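Local coordinates for agmatinase (Burkholderia thailandensis, PDB 4DZ4), which probably hydrolyses agmatine to putrescine and urea, as a binuclear manganese enzyme of the arginase family, at residues Ala72-Leu80 against Glu299-Cys310; Phe245-Phe254 against Thr260-Ala271. All coordinates share one frame; numbering follows the deposited sequence.

Contact 1. Residues Ala72-Leu80 against Glu299-Cys310; sequences AVRAASVQL and EITAIAAAHVAC. With EDO (1,2-ethanediol), chain V.
Glu299 OE1 is gripped by three groups: a water that also donates to the carbonyl O of Ala75, O1 of a 1,2-ethanediol, and Arg63 of the second subunit, with which it forms a salt bridge. On the other carboxylate oxygen, one water donates hydrogen bonds both to Glu299 OE2, 2.7 Å from the water oxygen, and to the carbonyl O of Ala72, while O2 of the ethanediol, probably a leftover of crystallisation, donates to OE2 as well. The side chain reaches these partners with CG turned away from its own carbonyl carbon (chi1 -56°) and the chain extended beyond it.

Next to this polar end the packing is done by small residues. Ala76 CB presses onto the backbone of the long helix, 3.4 Å from Ala302 C, with Ala302 CB 3.5 Å away and Ile303 CG1 alongside. Val73 straddles the next turn: CG2 meets Ala305 CB at 3.9 Å while CG1 lies against Ala306. At the far end Leu80 forks. Its CD1 rests on Ala306, 3.7 Å from that CB, and CD2 sits over one face of the His307 imidazole in a CH-pi contact, 3.9 Å from the ring centroid.

With alanines on both sides of the interface, the axes of segments 72-76 and 300-310 come within 7.9 Å at a crossing angle of -79°. Helix 300-323 also packs on strand 282-289 through Ala305 and Val308 and on helix 268-276 through His307 and Val308, whereas Val73 touches Leu135 of strand 131-136.

Contact 2. Residues Phe245-Phe254 against Thr260-Ala271; sequences FDIDCLDPAF and TPVAGGLSSAQA. With MN (manganese (II) ion), chain Q; MN (manganese (II) ion), chain P.
A single beta bridge pairs Leu250 with Leu266: Leu266 N donates to Cys249 O (3.2 Å) and Asp251 N to Leu266 O (2.9 Å). Beside it, Asp251 brings its carboxylate to the Gly264-Gly265 backbone, CG anti to its backbone N (chi1 -166°). OD1 takes Gly265 N on its anti lone pair and Gly264 N, 2.7 Å away, nearly end-on to the C-O bond; OD2 accepts from Ala253 N in an Asx turn. Gly265 CA packs close against Cys249 O.

The Phe254 ring lies flat against the start of helix 268-276, with Ser267 CA 3.7 Å from its centroid in a CH-pi contact. Ser267 and Gln270 close a capping box. Leu250 CD2 packs on Ala271 CB, which meets the edge of the Phe245 ring.

At the metal end, Asp246 OD2 bridges the two manganese ions, while Asp248 holds one through both oxygens, OD1 at 2.2 Å and OD2 at 2.5 Å; OD2 also accepts from Ala164 N. A water links Asp248 OD1 to Thr260 N. A further water, 2.1 Å and 1.9 Å from the two manganese ions, bridges them, consistent with the metal-activated nucleophile of arginase-family hydrolysis.

How the contacts relate
Contact 2 builds part of the manganese centre and contact 1 packs against it on the side of Ile247, their centres 15 Å apart. They meet along helix 300-323: Thr301 CG2 lies 3.7 Å from Ile247 CG1, and Ile300 CD1 lies 3.4 Å from Ala253 O. Ile247 sits between the metal ligands Asp246 and Asp248, so the helix of contact 1 backs the metal-binding turn, although the side chain of Ala305 is still about 13 Å from a manganese ion. The contacts also meet between subunits: Gln79 and Ile303 of contact 1 reach Pro261 of the second subunit, and Pro261 of contact 2 receives the same residues of the third.

Contact 1. Residues Ala72-Leu80 against Glu299-Cys310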
loop_
_atom_site.group_PDB
_atom_site.type_symbol
_atom_site.label_atom_id
_atom_site.label_comp_id
_atom_site.label_asym_id
_atom_site.label_seq_id
_atom_site.Cartn_x
_atom_site.Cartn_y
_atom_site.Cartn_z
ATOM N N ALA B 72 12.026 1.487 -12.405
ATOM C CA ALA B 72 11.181 2.437 -11.670
ATOM C C ALA B 72 11.480 3.864 -12.114
ATOM O O ALA B 72 10.562 4.673 -12.280
ATOM C CB ALA B 72 11.378 2.288 -10.160
ATOM N N VAL B 73 12.755 4.180 -12.281
ATOM C CA VAL B 73 13.141 5.527 -12.699
ATOM C C VAL B 73 12.677 5.800 -14.150
ATOM O O VAL B 73 12.167 6.884 -14.435
ATOM C CB VAL B 73 14.654 5.760 -12.529
ATOM C CG1 VAL B 73 15.046 7.154 -13.060
ATOM C CG2 VAL B 73 15.009 5.643 -11.041
ATOM N N ARG B 74 12.824 4.818 -15.044
ATOM C CA ARG B 74 12.259 4.954 -16.382
ATOM C C ARG B 74 10.758 5.263 -16.372
ATOM O O ARG B 74 10.312 6.208 -17.030
ATOM C CB ARG B 74 12.546 3.715 -17.240
ATOM C CG ARG B 74 14.009 3.590 -17.600
ATOM C CD ARG B 74 14.213 2.312 -18.383
ATOM N NE ARG B 74 15.608 2.161 -18.855
ATOM C CZ ARG B 74 16.521 1.291 -18.402
ATOM N NH1 ARG B 74 16.245 0.371 -17.458
ATOM N NH2 ARG B 74 17.721 1.287 -18.965
ATOM N N ALA B 75 9.980 4.469 -15.625
ATOM C CA ALA B 75 8.538 4.688 -15.538
ATOM C C ALA B 75 8.214 6.070 -14.966
ATOM O O ALA B 75 7.243 6.698 -15.383
ATOM C CB ALA B 75 7.862 3.592 -14.706
ATOM N N ALA B 76 9.014 6.536 -14.007
ATOM C CA ALA B 76 8.771 7.815 -13.364
ATOM C C ALA B 76 9.169 9.018 -14.207
ATOM O O ALA B 76 8.932 10.162 -13.792
ATOM C CB ALA B 76 9.522 7.862 -12.036
ATOM N N SER B 77 9.824 8.773 -15.336
ATOM C CA SER B 77 10.341 9.868 -16.165
ATOM C C SER B 77 9.328 10.348 -17.234
ATOM O O SER B 77 9.626 11.275 -17.980
ATOM C CB SER B 77 11.668 9.453 -16.829
ATOM O OG SER B 77 11.424 8.504 -17.878
ATOM N N VAL B 78 8.158 9.717 -17.304
ATOM C CA VAL B 78 7.173 10.035 -18.376
ATOM C C VAL B 78 6.737 11.490 -18.438
ATOM O O VAL B 78 6.635 12.080 -19.531
ATOM C CB VAL B 78 5.968 9.057 -18.441
ATOM C CG1 VAL B 78 6.464 7.649 -18.732
ATOM C CG2 VAL B 78 5.169 9.033 -17.139
ATOM N N GLN B 79 6.477 12.105 -17.291
ATOM C CA GLN B 79 6.039 13.488 -17.331
ATOM C C GLN B 79 7.152 14.426 -17.776
ATOM O O GLN B 79 6.900 15.412 -18.442
ATOM C CB GLN B 79 5.566 13.928 -15.959
ATOM C CG GLN B 79 4.230 13.369 -15.551
ATOM C CD GLN B 79 3.903 13.860 -14.155
ATOM O OE1 GLN B 79 3.291 14.913 -13.998
ATOM N NE2 GLN B 79 4.372 13.130 -13.137
ATOM N N LEU B 80 8.382 14.123 -17.370
ATOM C CA LEU B 80 9.537 14.943 -17.731
ATOM C C LEU B 80 9.752 14.976 -19.239
ATOM O O LEU B 80 10.293 15.959 -19.777
ATOM C CB LEU B 80 10.784 14.402 -17.022
ATOM C CG LEU B 80 10.811 14.739 -15.518
ATOM C CD1 LEU B 80 11.770 13.781 -14.833
ATOM C CD2 LEU B 80 11.262 16.179 -15.272
ATOM N N GLU B 299 5.282 6.339 -6.471
ATOM C CA GLU B 299 6.464 6.616 -7.287
ATOM C C GLU B 299 7.221 7.874 -6.912
ATOM O O GLU B 299 8.083 8.314 -7.691
ATOM C CB GLU B 299 6.104 6.717 -8.779
ATOM C CG GLU B 299 5.390 5.521 -9.368
ATOM C CD GLU B 299 5.151 5.751 -10.838
ATOM O OE1 GLU B 299 4.374 6.682 -11.195
ATOM O OE2 GLU B 299 5.794 5.055 -11.645
ATOM N N ILE B 300 6.928 8.470 -5.758
ATOM C CA ILE B 300 7.541 9.785 -5.485
ATOM C C ILE B 300 9.082 9.719 -5.448
ATOM O O ILE B 300 9.765 10.696 -5.824
ATOM C CB ILE B 300 6.937 10.501 -4.258
ATOM C CG1 ILE B 300 7.405 9.842 -2.928
ATOM C CG2 ILE B 300 5.400 10.653 -4.419
ATOM C CD1 ILE B 300 7.015 10.616 -1.677
ATOM N N THR B 301 9.626 8.589 -4.996
ATOM C CA THR B 301 11.094 8.451 -4.932
ATOM C C THR B 301 11.693 8.386 -6.321
ATOM O O THR B 301 12.669 9.094 -6.642
ATOM C CB THR B 301 11.521 7.192 -4.180
ATOM O OG1 THR B 301 10.852 7.161 -2.903
ATOM C CG2 THR B 301 13.052 7.185 -3.957
ATOM N N ALA B 302 11.087 7.534 -7.136
ATOM C CA ALA B 302 11.511 7.386 -8.524
ATOM C C ALA B 302 11.344 8.695 -9.316
ATOM O O ALA B 302 12.188 8.990 -10.181
ATOM C CB ALA B 302 10.768 6.227 -9.187
ATOM N N ILE B 303 10.270 9.447 -9.024
ATOM C CA ILE B 303 10.027 10.728 -9.676
ATOM C C ILE B 303 11.172 11.690 -9.315
ATOM O O ILE B 303 11.764 12.317 -10.211
ATOM C CB ILE B 303 8.648 11.309 -9.279
ATOM C CG1 ILE B 303 7.533 10.518 -9.998
ATOM C CG2 ILE B 303 8.596 12.795 -9.671
ATOM C CD1 ILE B 303 6.157 10.753 -9.418
ATOM N N ALA B 304 11.522 11.754 -8.033
ATOM C CA ALA B 304 12.621 12.634 -7.649
ATOM C C ALA B 304 13.935 12.218 -8.353
ATOM O O ALA B 304 14.680 13.078 -8.829
ATOM C CB ALA B 304 12.783 12.692 -6.136
ATOM N N ALA B 305 14.218 10.916 -8.397
ATOM C CA ALA B 305 15.421 10.381 -9.069
ATOM C C ALA B 305 15.429 10.756 -10.553
ATOM O O ALA B 305 16.481 11.160 -11.092
ATOM C CB ALA B 305 15.463 8.863 -8.926
ATOM N N ALA B 306 14.263 10.616 -11.205
ATOM C CA ALA B 306 14.124 10.985 -12.634
ATOM C C ALA B 306 14.396 12.485 -12.853
ATOM O O ALA B 306 15.057 12.850 -13.835
ATOM C CB ALA B 306 12.761 10.583 -13.188
ATOM N N HIS B 307 13.950 13.329 -11.912
ATOM C CA HIS B 307 14.222 14.791 -11.998
ATOM C C HIS B 307 15.716 15.038 -11.929
ATOM O O HIS B 307 16.239 15.860 -12.679
ATOM C CB HIS B 307 13.524 15.552 -10.863
ATOM C CG HIS B 307 12.100 15.964 -11.169
ATOM N ND1 HIS B 307 11.779 17.229 -11.599
ATOM C CD2 HIS B 307 10.905 15.252 -11.097
ATOM C CE1 HIS B 307 10.435 17.312 -11.764
ATOM N NE2 HIS B 307 9.897 16.104 -11.439
ATOM N N VAL B 308 16.410 14.379 -10.993
ATOM C CA VAL B 308 17.884 14.538 -10.863
ATOM C C VAL B 308 18.554 14.179 -12.193
ATOM O O VAL B 308 19.368 14.943 -12.714
ATOM C CB VAL B 308 18.463 13.740 -9.674
ATOM C CG1 VAL B 308 20.014 13.768 -9.677
ATOM C CG2 VAL B 308 17.888 14.305 -8.369
ATOM N N ALA B 309 18.140 13.055 -12.766
ATOM C CA ALA B 309 18.721 12.559 -14.017
ATOM C C ALA B 309 18.427 13.550 -15.140
ATOM O O ALA B 309 19.300 13.829 -15.970
ATOM C CB ALA B 309 18.154 11.171 -14.352
ATOM N N CYS B 310 17.228 14.127 -15.127
ATOM C CA CYS B 310 16.835 15.062 -16.175
ATOM C C CYS B 310 17.713 16.320 -16.083
ATOM O O CYS B 310 18.259 16.797 -17.091
ATOM C CB CYS B 310 15.343 15.415 -16.050
ATOM S SG CYS B 310 14.810 16.760 -17.155
HETATM C C1 EDO V . 1.656 5.464 -13.114
HETATM O O1 EDO V . 1.873 6.043 -11.826
HETATM C C2 EDO V . 2.745 4.436 -13.450
HETATM O O2 EDO V . 3.994 5.092 -13.772
HETATM O O HOH W 1 8.265 4.362 -10.727
HETATM O O HOH W 2 5.498 8.124 -13.363
#

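Contact 2. Residues Phe245-Phe254 against Thr260-Ala271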
loop_
_atom_site.group_PDB
_atom_site.type_symbol
_atom_site.label_atom_id
_atom_site.label_comp_id
_atom_site.label_asym_id
_atom_site.label_seq_id
_atom_site.Cartn_x
_atom_site.Cartn_y
_atom_site.Cartn_z
ATOM N N PHE B 245 24.579 10.275 -7.132
ATOM C CA PHE B 245 23.443 10.707 -6.322
ATOM C C PHE B 245 22.705 9.509 -5.744
ATOM O O PHE B 245 21.982 8.818 -6.472
ATOM C CB PHE B 245 22.482 11.578 -7.141
ATOM C CG PHE B 245 21.568 12.419 -6.291
ATOM C CD1 PHE B 245 20.549 11.818 -5.557
ATOM C CD2 PHE B 245 21.747 13.819 -6.204
ATOM C CE1 PHE B 245 19.706 12.567 -4.730
ATOM C CE2 PHE B 245 20.888 14.582 -5.414
ATOM C CZ PHE B 245 19.865 13.959 -4.670
ATOM N N ASP B 246 22.874 9.283 -4.447
ATOM C CA ASP B 246 22.128 8.234 -3.732
ATOM C C ASP B 246 20.821 8.903 -3.296
ATOM O O ASP B 246 20.854 9.881 -2.581
ATOM C CB ASP B 246 22.986 7.724 -2.561
ATOM C CG ASP B 246 22.274 6.639 -1.677
ATOM O OD1 ASP B 246 21.039 6.494 -1.752
ATOM O OD2 ASP B 246 22.981 5.963 -0.891
ATOM N N ILE B 247 19.683 8.410 -3.789
ATOM C CA ILE B 247 18.378 9.003 -3.491
ATOM C C ILE B 247 18.098 9.135 -1.979
ATOM O O ILE B 247 17.328 10.014 -1.567
ATOM C CB ILE B 247 17.247 8.263 -4.245
ATOM C CG1 ILE B 247 16.042 9.219 -4.525
ATOM C CG2 ILE B 247 16.856 6.956 -3.511
ATOM C CD1 ILE B 247 16.338 10.450 -5.369
ATOM N N ASP B 248 18.768 8.327 -1.155
ATOM C CA ASP B 248 18.602 8.452 0.311
ATOM C C ASP B 248 19.257 9.706 0.902
ATOM O O ASP B 248 19.137 9.971 2.099
ATOM C CB ASP B 248 18.984 7.152 1.059
ATOM C CG ASP B 248 20.513 6.929 1.221
ATOM O OD1 ASP B 248 20.863 5.738 1.430
ATOM O OD2 ASP B 248 21.343 7.865 1.131
ATOM N N CYS B 249 19.928 10.489 0.048
ATOM C CA CYS B 249 20.297 11.880 0.417
ATOM C C CYS B 249 18.994 12.637 0.844
ATOM O O CYS B 249 18.982 13.389 1.823
ATOM C CB CYS B 249 20.913 12.579 -0.801
ATOM S SG CYS B 249 21.397 14.279 -0.427
ATOM N N LEU B 250 17.907 12.380 0.123
ATOM C CA LEU B 250 16.637 13.027 0.413
ATOM C C LEU B 250 16.050 12.431 1.692
ATOM O O LEU B 250 16.259 11.247 1.987
ATOM C CB LEU B 250 15.644 12.826 -0.757
ATOM C CG LEU B 250 16.172 13.316 -2.103
ATOM C CD1 LEU B 250 15.112 13.146 -3.196
ATOM C CD2 LEU B 250 16.618 14.772 -2.028
ATOM N N ASP B 251 15.348 13.265 2.449
ATOM C CA ASP B 251 14.623 12.776 3.607
ATOM C C ASP B 251 13.685 11.648 3.193
ATOM O O ASP B 251 13.145 11.691 2.101
ATOM C CB ASP B 251 13.827 13.898 4.275
ATOM C CG ASP B 251 13.356 13.481 5.672
ATOM O OD1 ASP B 251 14.134 13.584 6.644
ATOM O OD2 ASP B 251 12.234 12.948 5.752
ATOM N N PRO B 252 13.474 10.660 4.075
ATOM C CA PRO B 252 12.469 9.605 3.782
ATOM C C PRO B 252 11.080 10.119 3.401
ATOM O O PRO B 252 10.338 9.404 2.715
ATOM C CB PRO B 252 12.439 8.789 5.088
ATOM C CG PRO B 252 13.890 8.903 5.615
ATOM C CD PRO B 252 14.282 10.344 5.276
ATOM N N ALA B 253 10.716 11.336 3.801
ATOM C CA ALA B 253 9.427 11.891 3.362
ATOM C C ALA B 253 9.361 12.052 1.844
ATOM O O ALA B 253 8.290 11.838 1.225
ATOM C CB ALA B 253 9.148 13.231 4.039
ATOM N N PHE B 254 10.504 12.437 1.251
ATOM C CA PHE B 254 10.599 12.677 -0.176
ATOM C C PHE B 254 11.067 11.424 -0.903
ATOM O O PHE B 254 10.753 11.251 -2.095
ATOM C CB PHE B 254 11.612 13.798 -0.448
ATOM C CG PHE B 254 11.254 15.087 0.215
ATOM C CD1 PHE B 254 10.434 16.022 -0.435
ATOM C CD2 PHE B 254 11.727 15.371 1.499
ATOM C CE1 PHE B 254 10.088 17.207 0.199
ATOM C CE2 PHE B 254 11.355 16.543 2.144
ATOM C CZ PHE B 254 10.549 17.467 1.491
ATOM N N THR B 260 18.041 2.061 2.822
ATOM C CA THR B 260 18.627 2.538 4.092
ATOM C C THR B 260 18.184 3.971 4.401
ATOM O O THR B 260 18.992 4.927 4.332
ATOM C CB THR B 260 20.191 2.439 4.126
ATOM O OG1 THR B 260 20.717 3.004 2.919
ATOM C CG2 THR B 260 20.655 0.994 4.225
ATOM N N PRO B 261 16.902 4.148 4.753
ATOM C CA PRO B 261 16.349 5.475 5.025
ATOM C C PRO B 261 16.881 6.048 6.353
ATOM O O PRO B 261 16.901 5.340 7.396
ATOM C CB PRO B 261 14.833 5.209 5.129
ATOM C CG PRO B 261 14.705 3.771 5.533
ATOM C CD PRO B 261 15.847 3.106 4.788
ATOM N N VAL B 262 17.239 7.334 6.325
ATOM C CA VAL B 262 17.772 8.007 7.525
ATOM C C VAL B 262 17.042 9.351 7.685
ATOM O O VAL B 262 17.080 10.202 6.762
ATOM C CB VAL B 262 19.294 8.276 7.405
ATOM C CG1 VAL B 262 19.840 8.864 8.699
ATOM C CG2 VAL B 262 20.054 7.001 7.039
ATOM N N ALA B 263 16.392 9.546 8.831
ATOM C CA ALA B 263 15.631 10.789 9.053
ATOM C C ALA B 263 16.538 12.035 8.994
ATOM O O ALA B 263 17.735 11.951 9.317
ATOM C CB ALA B 263 14.993 10.724 10.432
ATOM N N GLY B 264 15.939 13.173 8.637
ATOM C CA GLY B 264 16.611 14.499 8.700
ATOM C C GLY B 264 17.271 14.951 7.399
ATOM O O GLY B 264 18.211 15.759 7.425
ATOM N N GLY B 265 16.841 14.424 6.269
ATOM C CA GLY B 265 17.553 14.673 5.003
ATOM C C GLY B 265 17.068 15.909 4.241
ATOM O O GLY B 265 16.348 16.762 4.771
ATOM N N LEU B 266 17.499 15.989 2.993
ATOM C CA LEU B 266 17.176 17.089 2.098
ATOM C C LEU B 266 15.804 16.967 1.469
ATOM O O LEU B 266 15.294 15.870 1.273
ATOM C CB LEU B 266 18.227 17.155 0.981
ATOM C CG LEU B 266 19.523 17.931 1.255
ATOM C CD1 LEU B 266 20.279 17.536 2.481
ATOM C CD2 LEU B 266 20.447 17.879 0.044
ATOM N N SER B 267 15.200 18.105 1.131
ATOM C CA SER B 267 14.031 18.090 0.265
ATOM C C SER B 267 14.457 17.917 -1.212
ATOM O O SER B 267 15.603 18.197 -1.552
ATOM C CB SER B 267 13.234 19.390 0.412
ATOM O OG SER B 267 13.989 20.518 -0.034
ATOM N N SER B 268 13.540 17.479 -2.078
ATOM C CA SER B 268 13.880 17.452 -3.506
ATOM C C SER B 268 14.149 18.891 -4.006
ATOM O O SER B 268 14.993 19.079 -4.893
ATOM C CB SER B 268 12.812 16.734 -4.341
ATOM O OG SER B 268 11.562 17.341 -4.098
ATOM N N ALA B 269 13.442 19.892 -3.449
ATOM C CA ALA B 269 13.678 21.285 -3.833
ATOM C C ALA B 269 15.138 21.675 -3.587
ATOM O O ALA B 269 15.788 22.295 -4.471
ATOM C CB ALA B 269 12.744 22.240 -3.092
ATOM N N GLN B 270 15.649 21.370 -2.402
ATOM C CA GLN B 270 17.065 21.674 -2.091
ATOM C C GLN B 270 18.023 20.945 -3.032
ATOM O O GLN B 270 18.953 21.540 -3.576
ATOM C CB GLN B 270 17.441 21.309 -0.649
ATOM C CG GLN B 270 16.811 22.130 0.464
ATOM C CD GLN B 270 17.048 21.508 1.841
ATOM O OE1 GLN B 270 16.718 20.332 2.089
ATOM N NE2 GLN B 270 17.654 22.275 2.739
ATOM N N ALA B 271 17.820 19.643 -3.190
ATOM C CA ALA B 271 18.718 18.858 -4.027
ATOM C C ALA B 271 18.732 19.365 -5.474
ATOM O O ALA B 271 19.797 19.458 -6.108
ATOM C CB ALA B 271 18.351 17.365 -3.971
HETATM MN MN MN Q . 23.021 6.028 1.268
HETATM MN MN MN P . 25.453 5.256 -0.704
HETATM O O HOH W 3 17.277 8.581 3.791
HETATM O O HOH W 4 19.281 3.545 0.496
HETATM O O HOH W 5 24.666 4.790 1.015
#